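Local atomic coordinates of probable tRNA pseudouridine synthase D (Methanosarcina mazei, PDB entry 1Z2Z), a protein that probably converts uridine 13 of transfer RNAs into pseudouridine. Residues Phe175-Lys187 against Ala197-Glu209. Residues are numbered along the deposited sequence; the frame is centred on the assembly and turned at random.
Sequences FGSVRPVTHLVGK and AALLYIAEPFPEE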
loop_
_atom_site.group_PDB
_atom_site.type_symbol
_atom_site.label_atom_id
_atom_site.label_comp_id
_atom_site.label_asym_id
_atom_site.label_seq_id
_atom_site.Cartn_x
_atom_site.Cartn_y
_atom_site.Cartn_z
ATOM N N PHE A 175 6.775 -2.337 0.865
ATOM C CA PHE A 175 8.185 -2.428 1.246
ATOM C C PHE A 175 9.112 -2.564 0.047
ATOM O O PHE A 175 10.306 -2.832 0.192
ATOM C CB PHE A 175 8.388 -3.606 2.199
ATOM C CG PHE A 175 7.636 -3.466 3.483
ATOM C CD1 PHE A 175 8.224 -2.854 4.584
ATOM C CD2 PHE A 175 6.321 -3.914 3.586
ATOM C CE1 PHE A 175 7.513 -2.690 5.766
ATOM C CE2 PHE A 175 5.596 -3.756 4.765
ATOM C CZ PHE A 175 6.193 -3.145 5.856
ATOM N N GLY A 176 8.557 -2.365 -1.138
ATOM C CA GLY A 176 9.355 -2.480 -2.341
ATOM C C GLY A 176 8.523 -2.766 -3.574
ATOM O O GLY A 176 7.544 -3.524 -3.529
ATOM N N SER A 177 8.921 -2.145 -4.684
ATOM C CA SER A 177 8.238 -2.305 -5.967
ATOM C C SER A 177 8.109 -3.785 -6.324
ATOM O O SER A 177 7.035 -4.375 -6.186
ATOM C CB SER A 177 9.010 -1.569 -7.070
ATOM O OG SER A 177 9.012 -0.169 -6.846
ATOM N N VAL A 178 9.215 -4.374 -6.773
ATOM C CA VAL A 178 9.261 -5.786 -7.159
ATOM C C VAL A 178 10.059 -6.563 -6.122
ATOM O O VAL A 178 9.962 -7.789 -6.008
ATOM C CB VAL A 178 9.960 -5.975 -8.534
ATOM C CG1 VAL A 178 11.408 -5.471 -8.463
ATOM C CG2 VAL A 178 9.931 -7.447 -8.936
ATOM N N ARG A 179 10.864 -5.825 -5.375
ATOM C CA ARG A 179 11.701 -6.418 -4.354
ATOM C C ARG A 179 11.510 -5.644 -3.059
ATOM O O ARG A 179 11.914 -4.486 -2.954
ATOM C CB ARG A 179 13.150 -6.352 -4.807
ATOM C CG ARG A 179 14.117 -6.977 -3.861
ATOM C CD ARG A 179 15.506 -6.761 -4.385
ATOM N NE ARG A 179 15.797 -5.339 -4.487
ATOM C CZ ARG A 179 16.976 -4.841 -4.836
ATOM N NH1 ARG A 179 17.975 -5.660 -5.125
ATOM N NH2 ARG A 179 17.158 -3.526 -4.873
ATOM N N PRO A 180 10.865 -6.270 -2.060
ATOM C CA PRO A 180 10.619 -5.630 -0.763
ATOM C C PRO A 180 11.867 -5.603 0.111
ATOM O O PRO A 180 12.062 -6.479 0.946
ATOM C CB PRO A 180 9.513 -6.496 -0.166
ATOM C CG PRO A 180 9.870 -7.861 -0.671
ATOM C CD PRO A 180 10.212 -7.591 -2.125
ATOM N N VAL A 181 12.705 -4.590 -0.082
ATOM C CA VAL A 181 13.944 -4.465 0.681
ATOM C C VAL A 181 14.044 -3.152 1.452
ATOM O O VAL A 181 14.967 -2.953 2.242
ATOM C CB VAL A 181 15.173 -4.568 -0.242
ATOM C CG1 VAL A 181 15.405 -5.996 -0.636
ATOM C CG2 VAL A 181 14.959 -3.714 -1.469
ATOM N N THR A 182 13.098 -2.252 1.227
ATOM C CA THR A 182 13.138 -0.974 1.913
ATOM C C THR A 182 13.402 -1.163 3.406
ATOM O O THR A 182 14.470 -0.791 3.896
ATOM C CB THR A 182 11.839 -0.202 1.677
ATOM O OG1 THR A 182 10.718 -0.987 2.104
ATOM C CG2 THR A 182 11.694 0.101 0.196
ATOM N N HIS A 183 12.448 -1.772 4.109
ATOM C CA HIS A 183 12.568 -2.032 5.543
ATOM C C HIS A 183 13.880 -2.711 5.892
ATOM O O HIS A 183 14.433 -2.503 6.971
ATOM C CB HIS A 183 11.396 -2.898 6.031
ATOM C CG HIS A 183 11.393 -4.299 5.490
ATOM N ND1 HIS A 183 11.833 -5.380 6.223
ATOM C CD2 HIS A 183 10.946 -4.801 4.315
ATOM C CE1 HIS A 183 11.652 -6.488 5.526
ATOM N NE2 HIS A 183 11.114 -6.164 4.364
ATOM N N LEU A 184 14.379 -3.527 4.977
ATOM C CA LEU A 184 15.634 -4.225 5.210
ATOM C C LEU A 184 16.794 -3.246 5.158
ATOM O O LEU A 184 17.818 -3.452 5.803
ATOM C CB LEU A 184 15.831 -5.316 4.157
ATOM C CG LEU A 184 14.767 -6.422 4.134
ATOM C CD1 LEU A 184 14.970 -7.289 2.903
ATOM C CD2 LEU A 184 14.857 -7.251 5.407
ATOM N N VAL A 185 16.629 -2.175 4.392
ATOM C CA VAL A 185 17.675 -1.175 4.259
ATOM C C VAL A 185 17.578 -0.154 5.388
ATOM O O VAL A 185 18.591 0.276 5.940
ATOM C CB VAL A 185 17.568 -0.464 2.896
ATOM C CG1 VAL A 185 18.649 0.594 2.760
ATOM C CG2 VAL A 185 17.689 -1.487 1.781
ATOM N N GLY A 186 16.348 0.217 5.730
ATOM C CA GLY A 186 16.129 1.178 6.791
ATOM C C GLY A 186 16.590 0.643 8.134
ATOM O O GLY A 186 16.885 1.405 9.055
ATOM N N LYS A 187 16.658 -0.676 8.246
ATOM C CA LYS A 187 17.079 -1.294 9.492
ATOM C C LYS A 187 18.592 -1.227 9.658
ATOM O O LYS A 187 19.089 -1.061 10.770
ATOM C CB LYS A 187 16.612 -2.750 9.550
ATOM C CG LYS A 187 16.903 -3.434 10.876
ATOM C CD LYS A 187 16.557 -4.914 10.839
ATOM C CE LYS A 187 16.991 -5.609 12.125
ATOM N NZ LYS A 187 16.862 -7.091 12.023
ATOM N N ALA A 197 23.232 -1.739 4.281
ATOM C CA ALA A 197 22.104 -0.962 3.771
ATOM C C ALA A 197 22.288 -0.632 2.293
ATOM O O ALA A 197 21.319 -0.589 1.532
ATOM C CB ALA A 197 21.942 0.324 4.574
ATOM N N ALA A 198 23.532 -0.395 1.890
ATOM C CA ALA A 198 23.823 -0.074 0.503
ATOM C C ALA A 198 23.820 -1.333 -0.346
ATOM O O ALA A 198 23.303 -1.336 -1.461
ATOM C CB ALA A 198 25.166 0.623 0.398
ATOM N N LEU A 199 24.397 -2.406 0.181
ATOM C CA LEU A 199 24.449 -3.666 -0.548
ATOM C C LEU A 199 23.071 -4.297 -0.717
ATOM O O LEU A 199 22.771 -4.865 -1.763
ATOM C CB LEU A 199 25.383 -4.649 0.160
ATOM C CG LEU A 199 26.777 -4.853 -0.448
ATOM C CD1 LEU A 199 27.482 -3.515 -0.661
ATOM C CD2 LEU A 199 27.583 -5.751 0.478
ATOM N N LEU A 200 22.234 -4.194 0.310
ATOM C CA LEU A 200 20.891 -4.757 0.252
ATOM C C LEU A 200 20.063 -4.140 -0.869
ATOM O O LEU A 200 19.103 -4.747 -1.341
ATOM C CB LEU A 200 20.167 -4.544 1.585
ATOM C CG LEU A 200 20.619 -5.361 2.798
ATOM C CD1 LEU A 200 19.930 -4.843 4.051
ATOM C CD2 LEU A 200 20.298 -6.829 2.576
ATOM N N TYR A 201 20.428 -2.930 -1.288
ATOM C CA TYR A 201 19.704 -2.225 -2.345
ATOM C C TYR A 201 20.411 -2.402 -3.684
ATOM O O TYR A 201 19.778 -2.631 -4.711
ATOM C CB TYR A 201 19.600 -0.731 -2.005
ATOM C CG TYR A 201 18.687 0.054 -2.923
ATOM C CD1 TYR A 201 17.305 0.040 -2.744
ATOM C CD2 TYR A 201 19.200 0.766 -4.003
ATOM C CE1 TYR A 201 16.457 0.713 -3.621
ATOM C CE2 TYR A 201 18.360 1.438 -4.886
ATOM C CZ TYR A 201 16.989 1.404 -4.692
ATOM O OH TYR A 201 16.159 2.032 -5.590
ATOM N N ILE A 202 21.731 -2.289 -3.668
ATOM C CA ILE A 202 22.507 -2.445 -4.886
ATOM C C ILE A 202 22.380 -3.879 -5.405
ATOM O O ILE A 202 22.075 -4.095 -6.580
ATOM C CB ILE A 202 23.982 -2.123 -4.622
ATOM C CG1 ILE A 202 24.104 -0.661 -4.171
ATOM C CG2 ILE A 202 24.802 -2.420 -5.867
ATOM C CD1 ILE A 202 25.452 -0.289 -3.583
ATOM N N ALA A 203 22.609 -4.844 -4.512
ATOM C CA ALA A 203 22.530 -6.270 -4.823
ATOM C C ALA A 203 21.303 -6.896 -4.149
ATOM O O ALA A 203 20.233 -6.294 -4.127
ATOM C CB ALA A 203 23.801 -6.972 -4.359
ATOM N N GLU A 204 21.454 -8.102 -3.607
ATOM C CA GLU A 204 20.348 -8.790 -2.934
ATOM C C GLU A 204 19.208 -9.154 -3.876
ATOM O O GLU A 204 18.225 -8.423 -3.990
ATOM C CB GLU A 204 19.774 -7.932 -1.807
ATOM C CG GLU A 204 18.624 -8.617 -1.082
ATOM C CD GLU A 204 19.079 -9.400 0.137
ATOM O OE1 GLU A 204 20.167 -10.019 0.092
ATOM O OE2 GLU A 204 18.332 -9.397 1.136
ATOM N N PRO A 205 19.313 -10.313 -4.537
ATOM C CA PRO A 205 18.309 -10.807 -5.482
ATOM C C PRO A 205 17.069 -11.403 -4.823
ATOM O O PRO A 205 17.135 -11.914 -3.709
ATOM C CB PRO A 205 19.085 -11.849 -6.263
ATOM C CG PRO A 205 19.931 -12.464 -5.188
ATOM C CD PRO A 205 20.453 -11.247 -4.457
ATOM N N PHE A 206 15.938 -11.335 -5.519
ATOM C CA PHE A 206 14.691 -11.893 -5.009
ATOM C C PHE A 206 14.068 -12.869 -6.006
ATOM O O PHE A 206 14.215 -12.710 -7.219
ATOM C CB PHE A 206 13.688 -10.783 -4.675
ATOM C CG PHE A 206 13.840 -10.219 -3.285
ATOM C CD1 PHE A 206 12.734 -9.714 -2.610
ATOM C CD2 PHE A 206 15.085 -10.189 -2.653
ATOM C CE1 PHE A 206 12.860 -9.194 -1.328
ATOM C CE2 PHE A 206 15.223 -9.669 -1.370
ATOM C CZ PHE A 206 14.108 -9.171 -0.705
ATOM N N PRO A 207 13.349 -13.889 -5.502
ATOM C CA PRO A 207 12.703 -14.900 -6.342
ATOM C C PRO A 207 11.642 -14.358 -7.287
ATOM O O PRO A 207 11.054 -15.111 -8.057
ATOM C CB PRO A 207 12.126 -15.873 -5.318
ATOM C CG PRO A 207 11.752 -14.973 -4.195
ATOM C CD PRO A 207 12.971 -14.079 -4.088
ATOM N N GLU A 208 11.399 -13.055 -7.228
ATOM C CA GLU A 208 10.400 -12.424 -8.083
ATOM C C GLU A 208 11.036 -11.940 -9.383
ATOM O O GLU A 208 10.398 -11.916 -10.432
ATOM C CB GLU A 208 9.786 -11.225 -7.368
ATOM C CG GLU A 208 8.606 -10.629 -8.098
ATOM C CD GLU A 208 7.319 -11.290 -7.689
ATOM O OE1 GLU A 208 7.327 -12.530 -7.528
ATOM O OE2 GLU A 208 6.303 -10.573 -7.528
ATOM N N GLU A 209 12.300 -11.547 -9.295
ATOM C CA GLU A 209 13.029 -11.030 -10.443
ATOM C C GLU A 209 13.450 -12.147 -11.382
ATOM O O GLU A 209 13.520 -13.309 -10.984
ATOM C CB GLU A 209 14.277 -10.283 -9.968
ATOM C CG GLU A 209 14.027 -9.248 -8.886
ATOM C CD GLU A 209 15.315 -8.638 -8.385
ATOM O OE1 GLU A 209 16.017 -7.995 -9.195
ATOM O OE2 GLU A 209 15.630 -8.809 -7.189
#
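The guanidinium of Arg179 reaches into the C-terminal end of helix 194-202, where Tyr201 O accepts a hydrogen bond from Arg179 NH2 (2.8 Å), which sits in the carbonyl plane, on a lone pair. Arg179 NH1 donates to Glu204 O (3.0 Å), this time from above the carbonyl plane. Two backbone carbonyls thus fix the rotation of the guanidinium, and the partial negative charge at a helix C-terminus probably favours a cation here. With CG anti to the backbone N (chi1 -178°), Arg179 lays its CG over the centre of the Phe206 ring, 3.3 Å from the centroid, a CH-pi contact; the bend at chi3 then carries the guanidinium on to the carbonyls of Tyr201 and Glu204. Val181 CG1 touches Phe206 CZ at 3.4 Å. Glu209 OE2 accepts from Phe206 N, adding a side-chain bond across the type I turn 206-209, while OE1 of the same carboxylate forms a salt bridge with Arg217. Farther along, Val185 sets CG2 against Leu200 CB (3.9 Å) and CG1 against Ala197 CB (3.8 Å). Helices 182-191 and 194-202 form a helical hairpin, segments 182-187 and 197-202 running nearly antiparallel (162°), their axes 8.4 Å apart. Helix 263-287 touches Val185, helix 238-249 packs against Tyr201, and helix 213-223 lies against Ala203 and Pro205.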